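Local coordinates for hypothetical protein yihE (PDB 1ZYL) that phosphorylates itself and probably other proteins on serine and threonine with ATP, and probably protects cells against stress linked to reactive oxygen species, at residues Glu115-Asp120 against Leu233-Lys238; Met122-Arg127 against Ile207-Gly212; Ser168-Ala173 against Tyr302-Thr307; Asn223-Gln228 against Ile263-Pro268. All coordinates share one frame; numbering follows the deposited sequence.

Contact 1: residues Glu115-Asp120 against Leu233-Lys238; sequences EADNID and LLNGDK
Asn-235 reaches Ala-116 and Asp-117 because its CG sits between its own backbone N and carbonyl carbon (chi1 63°), which swings the amide out from the loop toward the start of the opposite segment. Asp-117 adapts in another way: its CB bond leads away from Asn-235, yet the carboxylate at its end comes back within range. The meeting is a worked example of a polar side chain used as packing. Asn-235 OD1 lies 3.8 Å from Ala-116 CB and 3.6 Å from Ala-116 O; the methyl lies over one face of the amide, the carbonyl oxygen on the same side but nearer its plane. The amide oxygen itself takes part in a hydrogen bond elsewhere in the structure. The other branch, ND2, stands 3.7 Å from Asp-117 OD2, the two side chains crossing at about a right angle with carboxylate and amide planes 45° apart. Shortening Asn-235 to an alanine is likely to open a gap beside the Ala-116 methyl and leave the Asp-117 carboxylate without its nearby amide. Asn-118 caps the N terminus of helix 119-136 through Gln-121 N, and Asp-237 does the same for helix 238-252 through Glu-240 N. The contact thus joins the loops that lead into these two helices, with Leu-233 reaching in against Val-125 and Leu-129 of helix 119-136.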
loop_
_atom_site.group_PDB
_atom_site.type_symbol
_atom_site.label_atom_id
_atom_site.label_comp_id
_atom_site.label_asym_id
_atom_site.label_seq_id
_atom_site.Cartn_x
_atom_site.Cartn_y
_atom_site.Cartn_z
ATOM N N GLU A 115 -8.494 4.085 15.355
ATOM C CA GLU A 115 -8.450 2.980 16.307
ATOM C C GLU A 115 -9.162 1.727 15.793
ATOM O O GLU A 115 -10.389 1.638 15.828
ATOM C CB GLU A 115 -9.085 3.427 17.622
ATOM C CG GLU A 115 -8.546 4.750 18.137
ATOM C CD GLU A 115 -9.329 5.272 19.325
ATOM O OE1 GLU A 115 -8.973 6.350 19.849
ATOM O OE2 GLU A 115 -10.305 4.605 19.733
ATOM N N ALA A 116 -8.380 0.756 15.329
ATOM C CA ALA A 116 -8.928 -0.491 14.805
ATOM C C ALA A 116 -9.652 -1.255 15.906
ATOM O O ALA A 116 -10.401 -2.200 15.644
ATOM C CB ALA A 116 -7.810 -1.350 14.219
ATOM N N ASP A 117 -9.416 -0.837 17.143
ATOM C CA ASP A 117 -10.040 -1.464 18.292
ATOM C C ASP A 117 -11.538 -1.200 18.283
ATOM O O ASP A 117 -12.346 -2.127 18.266
ATOM C CB ASP A 117 -9.429 -0.910 19.578
ATOM C CG ASP A 117 -8.575 -1.927 20.302
ATOM O OD1 ASP A 117 -7.935 -1.560 21.310
ATOM O OD2 ASP A 117 -8.550 -3.096 19.867
ATOM N N ASN A 118 -11.898 0.079 18.292
ATOM C CA ASN A 118 -13.296 0.480 18.303
ATOM C C ASN A 118 -14.044 -0.129 17.132
ATOM O O ASN A 118 -13.827 0.250 15.982
ATOM C CB ASN A 118 -13.402 2.001 18.259
ATOM C CG ASN A 118 -14.832 2.475 18.160
ATOM O OD1 ASN A 118 -15.510 2.206 17.172
ATOM N ND2 ASN A 118 -15.303 3.179 19.188
ATOM N N ILE A 119 -14.928 -1.074 17.433
ATOM C CA ILE A 119 -15.710 -1.756 16.409
ATOM C C ILE A 119 -16.592 -0.789 15.621
ATOM O O ILE A 119 -16.969 -1.073 14.484
ATOM C CB ILE A 119 -16.614 -2.837 17.027
ATOM C CG1 ILE A 119 -15.795 -3.727 17.967
ATOM C CG2 ILE A 119 -17.233 -3.679 15.923
ATOM C CD1 ILE A 119 -16.633 -4.677 18.816
ATOM N N ASP A 120 -16.925 0.348 16.223
ATOM C CA ASP A 120 -17.768 1.333 15.555
ATOM C C ASP A 120 -17.015 1.997 14.402
ATOM O O ASP A 120 -17.547 2.125 13.297
ATOM C CB ASP A 120 -18.241 2.396 16.554
ATOM C CG ASP A 120 -19.745 2.631 16.494
ATOM O OD1 ASP A 120 -20.507 1.687 16.809
ATOM O OD2 ASP A 120 -20.161 3.755 16.132
ATOM N N LEU A 233 -7.066 -5.194 8.035
ATOM C CA LEU A 233 -7.735 -4.473 9.110
ATOM C C LEU A 233 -7.899 -5.328 10.364
ATOM O O LEU A 233 -7.770 -4.830 11.475
ATOM C CB LEU A 233 -9.113 -3.969 8.648
ATOM C CG LEU A 233 -9.194 -2.849 7.595
ATOM C CD1 LEU A 233 -10.638 -2.596 7.215
ATOM C CD2 LEU A 233 -8.581 -1.571 8.130
ATOM N N LEU A 234 -8.167 -6.616 10.184
ATOM C CA LEU A 234 -8.384 -7.513 11.308
ATOM C C LEU A 234 -7.268 -7.484 12.333
ATOM O O LEU A 234 -6.096 -7.409 11.987
ATOM C CB LEU A 234 -8.560 -8.939 10.813
ATOM C CG LEU A 234 -9.395 -9.168 9.555
ATOM C CD1 LEU A 234 -9.804 -10.633 9.558
ATOM C CD2 LEU A 234 -10.628 -8.265 9.512
ATOM N N ASN A 235 -7.639 -7.559 13.605
ATOM C CA ASN A 235 -6.663 -7.539 14.681
ATOM C C ASN A 235 -7.210 -8.213 15.932
ATOM O O ASN A 235 -8.376 -8.028 16.275
ATOM C CB ASN A 235 -6.293 -6.100 15.017
ATOM C CG ASN A 235 -7.470 -5.309 15.542
ATOM O OD1 ASN A 235 -8.423 -5.046 14.818
ATOM N ND2 ASN A 235 -7.414 -4.935 16.812
ATOM N N GLY A 236 -6.374 -8.996 16.610
ATOM C CA GLY A 236 -6.813 -9.651 17.832
ATOM C C GLY A 236 -6.771 -11.162 17.805
ATOM O O GLY A 236 -6.103 -11.758 16.961
ATOM N N ASP A 237 -7.480 -11.791 18.736
ATOM C CA ASP A 237 -7.505 -13.242 18.774
ATOM C C ASP A 237 -8.411 -13.733 17.646
ATOM O O ASP A 237 -9.146 -12.946 17.040
ATOM C CB ASP A 237 -8.001 -13.752 20.141
ATOM C CG ASP A 237 -9.501 -13.606 20.323
ATOM O OD1 ASP A 237 -10.030 -14.092 21.351
ATOM O OD2 ASP A 237 -10.151 -13.010 19.445
ATOM N N LYS A 238 -8.348 -15.029 17.362
ATOM C CA LYS A 238 -9.147 -15.619 16.301
ATOM C C LYS A 238 -10.607 -15.170 16.342
ATOM O O LYS A 238 -11.145 -14.700 15.333
ATOM C CB LYS A 238 -9.069 -17.155 16.364
ATOM C CG LYS A 238 -7.665 -17.737 16.147
ATOM C CD LYS A 238 -7.061 -18.321 17.437
ATOM C CE LYS A 238 -6.852 -17.260 18.524
ATOM N NZ LYS A 238 -6.660 -17.869 19.860
#

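Contact 2: residues Met122-Arg127 against Ile207-Gly212; sequences MEAVGR and ILWRDG
Ala-124 and Val-125, neighbours on helix 119-136, meet Trp-209 and Ile-207, alternate residues of strand 207-209 whose side chains both point toward the helix. The contact across the two segments is wholly apolar. Ala-124 CB comes up to the six-membered part of the indole, 3.8 Å from Trp-209 CZ3 and 4.0 Å from Trp-209 CH2, and it lies in the ring plane, at the edge. The ring extends that far because Trp-209 CG is anti to its backbone N (chi1 179°), which carries the indole out from the strand. The second apolar pair is branched against branched: Val-125 CG2 touches Ile-207 CD1 at 4.0 Å and Ile-207 CG1 at 4.2 Å, and the two side chains cross obliquely.

Strand 207-209 is the first arm of a beta hairpin whose second arm is strand 213-215. As in other kinase-like phosphotransferases, this hairpin leads from the inferred magnesium ligand Asn-206 to a second one, Asp-217.

Backbone hydrogen bonds stay with each element: Gly-126 N to Met-122 O in the helix, others in the hairpin and its sheet. Arg-210 N donates to Gly-212 O at 3.2 Å across the turn, while Trp-209 pairs through its backbone with Arg-112 of strand 112-113. The turn also supplies the ring-face contact, since Gly-212 N lies 3.4 Å above the indole plane, over its centre. At the backbone angles of Gly-212 any side chain would run into the carbonyl O of Asp-211. Phe-114 packs on both Val-125 and Ile-207, and Pro-213 on Ala-124 and Val-125.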
loop_
_atom_site.group_PDB
_atom_site.type_symbol
_atom_site.label_atom_id
_atom_site.label_comp_id
_atom_site.label_asym_id
_atom_site.label_seq_id
_atom_site.Cartn_x
_atom_site.Cartn_y
_atom_site.Cartn_z
ATOM N N MET A 122 -14.633 0.772 12.904
ATOM C CA MET A 122 -14.417 -0.327 11.973
ATOM C C MET A 122 -15.564 -0.322 10.973
ATOM O O MET A 122 -15.347 -0.401 9.774
ATOM C CB MET A 122 -14.414 -1.656 12.728
ATOM C CG MET A 122 -13.743 -2.794 11.997
ATOM S SD MET A 122 -11.986 -2.806 12.330
ATOM C CE MET A 122 -11.947 -3.670 13.915
ATOM N N GLU A 123 -16.787 -0.228 11.485
ATOM C CA GLU A 123 -17.974 -0.211 10.641
ATOM C C GLU A 123 -17.986 0.983 9.706
ATOM O O GLU A 123 -18.296 0.838 8.526
ATOM C CB GLU A 123 -19.244 -0.196 11.490
ATOM C CG GLU A 123 -19.551 -1.512 12.171
ATOM C CD GLU A 123 -20.941 -1.537 12.777
ATOM O OE1 GLU A 123 -21.237 -0.661 13.619
ATOM O OE2 GLU A 123 -21.736 -2.433 12.411
ATOM N N ALA A 124 -17.660 2.161 10.235
ATOM C CA ALA A 124 -17.624 3.382 9.431
ATOM C C ALA A 124 -16.600 3.224 8.314
ATOM O O ALA A 124 -16.829 3.665 7.188
ATOM C CB ALA A 124 -17.263 4.579 10.298
ATOM N N VAL A 125 -15.468 2.598 8.634
ATOM C CA VAL A 125 -14.411 2.369 7.651
ATOM C C VAL A 125 -14.858 1.310 6.653
ATOM O O VAL A 125 -14.677 1.464 5.457
ATOM C CB VAL A 125 -13.074 1.929 8.339
ATOM C CG1 VAL A 125 -12.157 1.247 7.347
ATOM C CG2 VAL A 125 -12.362 3.140 8.904
ATOM N N GLY A 126 -15.456 0.236 7.149
ATOM C CA GLY A 126 -15.916 -0.817 6.264
ATOM C C GLY A 126 -16.991 -0.308 5.324
ATOM O O GLY A 126 -17.067 -0.716 4.161
ATOM N N ARG A 127 -17.821 0.592 5.836
ATOM C CA ARG A 127 -18.902 1.173 5.057
ATOM C C ARG A 127 -18.375 2.082 3.936
ATOM O O ARG A 127 -18.813 1.969 2.794
ATOM C CB ARG A 127 -19.842 1.945 5.981
ATOM C CG ARG A 127 -21.007 2.586 5.276
ATOM C CD ARG A 127 -21.887 3.327 6.261
ATOM N NE ARG A 127 -22.420 4.555 5.677
ATOM C CZ ARG A 127 -21.681 5.623 5.379
ATOM N NH1 ARG A 127 -20.371 5.613 5.618
ATOM N NH2 ARG A 127 -22.251 6.696 4.836
ATOM N N ILE A 207 -5.030 5.264 7.536
ATOM C CA ILE A 207 -6.380 5.734 7.747
ATOM C C ILE A 207 -6.385 6.663 8.977
ATOM O O ILE A 207 -5.807 6.347 10.018
ATOM C CB ILE A 207 -7.365 4.518 7.872
ATOM C CG1 ILE A 207 -8.808 4.984 7.770
ATOM C CG2 ILE A 207 -7.171 3.807 9.184
ATOM C CD1 ILE A 207 -9.291 5.759 8.967
ATOM N N LEU A 208 -7.002 7.833 8.818
ATOM C CA LEU A 208 -7.091 8.835 9.878
ATOM C C LEU A 208 -8.532 9.025 10.330
ATOM O O LEU A 208 -9.469 8.691 9.603
ATOM C CB LEU A 208 -6.566 10.173 9.374
ATOM C CG LEU A 208 -5.075 10.245 9.101
ATOM C CD1 LEU A 208 -4.798 11.426 8.202
ATOM C CD2 LEU A 208 -4.323 10.358 10.413
ATOM N N TRP A 209 -8.713 9.594 11.514
ATOM C CA TRP A 209 -10.058 9.794 12.023
ATOM C C TRP A 209 -10.301 11.123 12.724
ATOM O O TRP A 209 -9.711 11.422 13.762
ATOM C CB TRP A 209 -10.424 8.636 12.959
ATOM C CG TRP A 209 -11.791 8.732 13.562
ATOM C CD1 TRP A 209 -12.192 9.577 14.554
ATOM C CD2 TRP A 209 -12.944 7.970 13.195
ATOM N NE1 TRP A 209 -13.521 9.392 14.827
ATOM C CE2 TRP A 209 -14.010 8.411 14.009
ATOM C CE3 TRP A 209 -13.181 6.954 12.258
ATOM C CZ2 TRP A 209 -15.295 7.873 13.916
ATOM C CZ3 TRP A 209 -14.456 6.420 12.165
ATOM C CH2 TRP A 209 -15.498 6.881 12.990
ATOM N N ARG A 210 -11.177 11.919 12.126
ATOM C CA ARG A 210 -11.588 13.203 12.672
ATOM C C ARG A 210 -13.093 13.121 12.444
ATOM O O ARG A 210 -13.605 13.579 11.418
ATOM C CB ARG A 210 -10.997 14.364 11.874
ATOM C CG ARG A 210 -10.745 15.614 12.717
ATOM C CD ARG A 210 -10.906 16.920 11.930
ATOM N NE ARG A 210 -10.155 16.956 10.676
ATOM C CZ ARG A 210 -10.562 16.404 9.535
ATOM N NH1 ARG A 210 -9.807 16.491 8.448
ATOM N NH2 ARG A 210 -11.725 15.767 9.474
ATOM N N ASP A 211 -13.786 12.504 13.403
ATOM C CA ASP A 211 -15.224 12.282 13.309
ATOM C C ASP A 211 -15.566 11.785 11.905
ATOM O O ASP A 211 -16.216 12.463 11.100
ATOM C CB ASP A 211 -15.991 13.548 13.685
ATOM C CG ASP A 211 -16.055 13.748 15.190
ATOM O OD1 ASP A 211 -16.708 12.928 15.870
ATOM O OD2 ASP A 211 -15.445 14.711 15.698
ATOM N N GLY A 212 -15.089 10.569 11.646
ATOM C CA GLY A 212 -15.274 9.905 10.370
ATOM C C GLY A 212 -13.929 9.391 9.887
ATOM O O GLY A 212 -12.891 9.949 10.245
#

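Contact 3: residues Ser168-Ala173 against Tyr302-Thr307; sequences SGLKAA and YWLRQT
Leu-170 and Ala-173 face Leu-304 and Thr-307 along two backbones that run side by side in broadly the same direction, with CA atoms 7.6 Å apart for Leu-170 and Leu-304 and 7.3 Å for Ala-173 and Thr-307. Leu-170 carries most of the contact and divides its methyls between two residues. Its CD1 meets Leu-304 CD2 at 3.4 Å, while its CD2 lies 3.6 Å from Trp-303 CB, at the root of the indole. Leu-170 crosses both partners at about a right angle. With an alanine at Leu-170, the Leu-304 methyl would probably lose this partner and a gap would open beside the Trp-303 CB.

Such packing is a local case of the helix-on-helix build of the carboxy-terminal part of this kinase-like fold. Here the start of helix 171-188 lies on helix 300-316, and Trp-303 also packs on Leu-278 and Met-282 of helix 266-283. Its indole meets Phe-174 edge-to-face and gives its NE1 hydrogen to Leu-297 O.

One turn on, Thr-307 OG1, beside its own backbone N (chi1 -61°), donates to Trp-303 O, almost in line with the carbonyl bond. That carbonyl also accepts Thr-307 N. The same rotation sends Thr-307 CG2 across the contact, to 4.1 Å from Ala-173 O.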
loop_
_atom_site.group_PDB
_atom_site.type_symbol
_atom_site.label_atom_id
_atom_site.label_comp_id
_atom_site.label_asym_id
_atom_site.label_seq_id
_atom_site.Cartn_x
_atom_site.Cartn_y
_atom_site.Cartn_z
ATOM N N SER A 168 25.669 -14.872 2.152
ATOM C CA SER A 168 25.994 -16.049 1.351
ATOM C C SER A 168 25.875 -17.342 2.156
ATOM O O SER A 168 26.184 -17.364 3.351
ATOM C CB SER A 168 27.415 -15.925 0.807
ATOM O OG SER A 168 28.349 -15.791 1.873
ATOM N N GLY A 169 25.457 -18.424 1.499
ATOM C CA GLY A 169 25.320 -19.690 2.204
ATOM C C GLY A 169 24.428 -19.485 3.415
ATOM O O GLY A 169 24.864 -19.466 4.566
ATOM N N LEU A 170 23.154 -19.323 3.115
ATOM C CA LEU A 170 22.092 -19.068 4.069
ATOM C C LEU A 170 21.064 -18.618 3.034
ATOM O O LEU A 170 19.852 -18.709 3.227
ATOM C CB LEU A 170 22.502 -17.937 5.011
ATOM C CG LEU A 170 21.393 -17.102 5.653
ATOM C CD1 LEU A 170 21.760 -16.736 7.088
ATOM C CD2 LEU A 170 21.162 -15.848 4.813
ATOM N N LYS A 171 21.599 -18.174 1.898
ATOM C CA LYS A 171 20.805 -17.748 0.760
ATOM C C LYS A 171 20.095 -18.971 0.181
ATOM O O LYS A 171 18.914 -18.910 -0.171
ATOM C CB LYS A 171 21.706 -17.117 -0.314
ATOM C CG LYS A 171 21.033 -16.939 -1.673
ATOM C CD LYS A 171 21.810 -16.000 -2.587
ATOM C CE LYS A 171 21.736 -14.551 -2.092
ATOM N NZ LYS A 171 22.691 -13.621 -2.789
ATOM N N ALA A 172 20.817 -20.084 0.090
ATOM C CA ALA A 172 20.250 -21.305 -0.461
ATOM C C ALA A 172 18.980 -21.695 0.271
ATOM O O ALA A 172 17.922 -21.861 -0.335
ATOM C CB ALA A 172 21.252 -22.419 -0.377
ATOM N N ALA A 173 19.090 -21.841 1.583
ATOM C CA ALA A 173 17.944 -22.219 2.396
ATOM C C ALA A 173 16.831 -21.209 2.182
ATOM O O ALA A 173 15.668 -21.577 2.013
ATOM C CB ALA A 173 18.337 -22.254 3.863
ATOM N N TYR A 302 18.176 -11.610 10.729
ATOM C CA TYR A 302 17.054 -11.172 9.927
ATOM C C TYR A 302 16.701 -12.134 8.801
ATOM O O TYR A 302 15.531 -12.435 8.592
ATOM C CB TYR A 302 17.344 -9.783 9.367
ATOM C CG TYR A 302 16.243 -9.233 8.507
ATOM C CD1 TYR A 302 16.329 -9.283 7.122
ATOM C CD2 TYR A 302 15.093 -8.694 9.081
ATOM C CE1 TYR A 302 15.294 -8.811 6.327
ATOM C CE2 TYR A 302 14.051 -8.221 8.298
ATOM C CZ TYR A 302 14.157 -8.284 6.920
ATOM O OH TYR A 302 13.122 -7.836 6.134
ATOM N N TRP A 303 17.700 -12.620 8.072
ATOM C CA TRP A 303 17.425 -13.549 6.978
ATOM C C TRP A 303 17.115 -14.955 7.449
ATOM O O TRP A 303 16.635 -15.775 6.677
ATOM C CB TRP A 303 18.569 -13.566 5.959
ATOM C CG TRP A 303 18.636 -12.285 5.224
ATOM C CD1 TRP A 303 19.399 -11.205 5.538
ATOM C CD2 TRP A 303 17.793 -11.877 4.141
ATOM N NE1 TRP A 303 19.081 -10.143 4.728
ATOM C CE2 TRP A 303 18.097 -10.528 3.860
ATOM C CE3 TRP A 303 16.805 -12.520 3.382
ATOM C CZ2 TRP A 303 17.451 -9.808 2.855
ATOM C CZ3 TRP A 303 16.162 -11.801 2.380
ATOM C CH2 TRP A 303 16.489 -10.458 2.128
ATOM N N LEU A 304 17.386 -15.240 8.716
ATOM C CA LEU A 304 17.066 -16.551 9.254
ATOM C C LEU A 304 15.614 -16.500 9.674
ATOM O O LEU A 304 14.855 -17.417 9.388
ATOM C CB LEU A 304 17.931 -16.883 10.460
ATOM C CG LEU A 304 19.400 -17.142 10.152
ATOM C CD1 LEU A 304 20.101 -17.547 11.425
ATOM C CD2 LEU A 304 19.525 -18.219 9.105
ATOM N N ARG A 305 15.233 -15.413 10.346
ATOM C CA ARG A 305 13.859 -15.228 10.804
ATOM C C ARG A 305 12.922 -15.194 9.613
ATOM O O ARG A 305 11.829 -15.750 9.655
ATOM C CB ARG A 305 13.695 -13.913 11.576
ATOM C CG ARG A 305 14.517 -13.789 12.843
ATOM C CD ARG A 305 13.902 -12.753 13.783
ATOM N NE ARG A 305 14.898 -12.078 14.615
ATOM C CZ ARG A 305 15.772 -11.180 14.158
ATOM N NH1 ARG A 305 16.641 -10.619 14.989
ATOM N NH2 ARG A 305 15.778 -10.836 12.873
ATOM N N GLN A 306 13.361 -14.525 8.555
ATOM C CA GLN A 306 12.563 -14.394 7.347
ATOM C C GLN A 306 12.357 -15.774 6.744
ATOM O O GLN A 306 11.243 -16.129 6.362
ATOM C CB GLN A 306 13.276 -13.480 6.350
ATOM C CG GLN A 306 12.357 -12.683 5.449
ATOM C CD GLN A 306 11.519 -11.684 6.212
ATOM O OE1 GLN A 306 12.040 -10.908 7.013
ATOM N NE2 GLN A 306 10.212 -11.690 5.960
ATOM N N THR A 307 13.435 -16.551 6.675
ATOM C CA THR A 307 13.383 -17.905 6.130
ATOM C C THR A 307 12.358 -18.746 6.886
ATOM O O THR A 307 11.572 -19.479 6.306
ATOM C CB THR A 307 14.764 -18.575 6.235
ATOM O OG1 THR A 307 15.706 -17.818 5.475
ATOM C CG2 THR A 307 14.730 -19.996 5.699
#

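Contact 4: residues Asn223-Gln228 against Ile263-Pro268; sequences NGPAVQ and IGLIEP
Leu-265 points its CD1 methyl between Pro-225 and Val-227, touching Pro-225 CB at 3.9 Å and Val-227 CG2 at 4.0 Å. Its CG stands beside the backbone N, anti to the carbonyl carbon (chi1 -49°), which sends the side chain out toward the proline. Val-227 lies at about a right angle to Leu-265 and shares out its two branches: CG2 goes to the leucine, whereas CG1 meets Ile-263 CD1 at 4.0 Å. Ile-263 begins by pointing away from the other segment, and only the far end of its chain turns back to Val-227. The result is a cluster of four aliphatic side chains, three of them buried.

Two bonds from backbone N-H groups hold the first segment in shape. Gln-228 N donates to Pro-225 O at 2.7 Å, closing the turn that presents Val-227, and Val-227 N binds the carboxylate of Glu-262. Phe-193 packs against Pro-225 and Phe-258 against Val-227, adding aromatic neighbours. Aliphatic packing of this kind belongs to the interior of the helical lobe of a kinase-like phosphotransferase, where the chain coming from Asp-217 passes through strand 223-224 and settles against the lead-in to helix 266-283.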
loop_
_atom_site.group_PDB
_atom_site.type_symbol
_atom_site.label_atom_id
_atom_site.label_comp_id
_atom_site.label_asym_id
_atom_site.label_seq_id
_atom_site.Cartn_x
_atom_site.Cartn_y
_atom_site.Cartn_z
ATOM N N ASN A 223 -5.014 -2.696 -9.190
ATOM C CA ASN A 223 -6.234 -3.431 -9.521
ATOM C C ASN A 223 -6.106 -4.771 -8.789
ATOM O O ASN A 223 -5.092 -5.465 -8.913
ATOM C CB ASN A 223 -6.367 -3.697 -11.029
ATOM C CG ASN A 223 -6.596 -2.426 -11.849
ATOM O OD1 ASN A 223 -7.336 -1.526 -11.440
ATOM N ND2 ASN A 223 -5.976 -2.365 -13.029
ATOM N N GLY A 224 -7.117 -5.134 -8.013
ATOM C CA GLY A 224 -7.058 -6.395 -7.298
ATOM C C GLY A 224 -8.396 -6.809 -6.725
ATOM O O GLY A 224 -9.431 -6.243 -7.077
ATOM N N PRO A 225 -8.411 -7.807 -5.834
ATOM C CA PRO A 225 -9.644 -8.291 -5.212
ATOM C C PRO A 225 -10.020 -7.442 -4.005
ATOM O O PRO A 225 -9.162 -7.090 -3.184
ATOM C CB PRO A 225 -9.288 -9.717 -4.828
ATOM C CG PRO A 225 -7.879 -9.575 -4.416
ATOM C CD PRO A 225 -7.272 -8.667 -5.473
ATOM N N ALA A 226 -11.307 -7.125 -3.900
ATOM C CA ALA A 226 -11.821 -6.310 -2.809
ATOM C C ALA A 226 -11.187 -6.672 -1.470
ATOM O O ALA A 226 -10.832 -5.780 -0.697
ATOM C CB ALA A 226 -13.331 -6.435 -2.736
ATOM N N VAL A 227 -11.033 -7.966 -1.196
ATOM C CA VAL A 227 -10.426 -8.403 0.062
ATOM C C VAL A 227 -9.127 -7.696 0.419
ATOM O O VAL A 227 -8.827 -7.524 1.605
ATOM C CB VAL A 227 -10.116 -9.903 0.080
ATOM C CG1 VAL A 227 -11.163 -10.625 0.876
ATOM C CG2 VAL A 227 -10.044 -10.442 -1.322
ATOM N N GLN A 228 -8.364 -7.299 -0.600
ATOM C CA GLN A 228 -7.082 -6.625 -0.394
ATOM C C GLN A 228 -7.178 -5.457 0.571
ATOM O O GLN A 228 -6.282 -5.252 1.382
ATOM C CB GLN A 228 -6.530 -6.106 -1.718
ATOM C CG GLN A 228 -5.118 -6.551 -2.023
ATOM C CD GLN A 228 -4.150 -6.291 -0.890
ATOM O OE1 GLN A 228 -3.713 -5.161 -0.665
ATOM N NE2 GLN A 228 -3.807 -7.349 -0.166
ATOM N N ILE A 263 -12.299 -14.524 0.868
ATOM C CA ILE A 263 -11.645 -14.663 2.162
ATOM C C ILE A 263 -10.560 -15.738 2.088
ATOM O O ILE A 263 -9.653 -15.796 2.925
ATOM C CB ILE A 263 -12.671 -15.035 3.237
ATOM C CG1 ILE A 263 -13.761 -13.967 3.282
ATOM C CG2 ILE A 263 -12.006 -15.153 4.595
ATOM C CD1 ILE A 263 -13.252 -12.632 3.671
ATOM N N GLY A 264 -10.652 -16.577 1.064
ATOM C CA GLY A 264 -9.678 -17.635 0.886
ATOM C C GLY A 264 -8.395 -17.123 0.266
ATOM O O GLY A 264 -7.352 -17.786 0.311
ATOM N N LEU A 265 -8.467 -15.928 -0.307
ATOM C CA LEU A 265 -7.309 -15.314 -0.936
ATOM C C LEU A 265 -6.423 -14.562 0.070
ATOM O O LEU A 265 -5.374 -14.038 -0.317
ATOM C CB LEU A 265 -7.772 -14.313 -1.993
ATOM C CG LEU A 265 -8.820 -14.707 -3.034
ATOM C CD1 LEU A 265 -9.257 -13.468 -3.812
ATOM C CD2 LEU A 265 -8.244 -15.737 -3.979
ATOM N N ILE A 266 -6.824 -14.495 1.343
ATOM C CA ILE A 266 -6.035 -13.730 2.312
ATOM C C ILE A 266 -4.639 -14.265 2.605
ATOM O O ILE A 266 -3.673 -13.517 2.543
ATOM C CB ILE A 266 -6.774 -13.521 3.666
ATOM C CG1 ILE A 266 -7.088 -14.864 4.295
ATOM C CG2 ILE A 266 -8.056 -12.727 3.462
ATOM C CD1 ILE A 266 -7.580 -14.758 5.723
ATOM N N GLU A 267 -4.510 -15.544 2.925
ATOM C CA GLU A 267 -3.185 -16.067 3.207
ATOM C C GLU A 267 -2.302 -15.915 1.979
ATOM O O GLU A 267 -1.098 -15.701 2.093
ATOM C CB GLU A 267 -3.266 -17.513 3.692
ATOM C CG GLU A 267 -4.009 -17.617 5.022
ATOM C CD GLU A 267 -3.496 -16.614 6.068
ATOM O OE1 GLU A 267 -4.322 -16.121 6.878
ATOM O OE2 GLU A 267 -2.274 -16.323 6.087
ATOM N N PRO A 268 -2.879 -16.050 0.779
ATOM C CA PRO A 268 -1.983 -15.864 -0.361
ATOM C C PRO A 268 -1.581 -14.390 -0.484
ATOM O O PRO A 268 -0.456 -14.079 -0.860
ATOM C CB PRO A 268 -2.818 -16.353 -1.532
ATOM C CG PRO A 268 -3.534 -17.502 -0.921
ATOM C CD PRO A 268 -4.010 -16.913 0.399
#

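Burial separates the four: contact 4 is the buried one, contact 3 lies at the surface, and contacts 1 and 2 fall between. Contacts 1 and 2 share helix 119-136 and touch each other, with contact 2 nested in the chain loop closed by contact 1. Their chemistry nevertheless differs, since contact 1 is loop against loop and partly polar, while contact 2 sets a helix on a hairpin with apolar groups and an indole edge. Contact 4 packs buried aliphatic groups and is nested in the chain loop closed by contact 3, which centres on one partly exposed leucine against a helix. Contacts 2 and 3 lie on opposite sides of the chain's centre, their own centres about 40 Å apart.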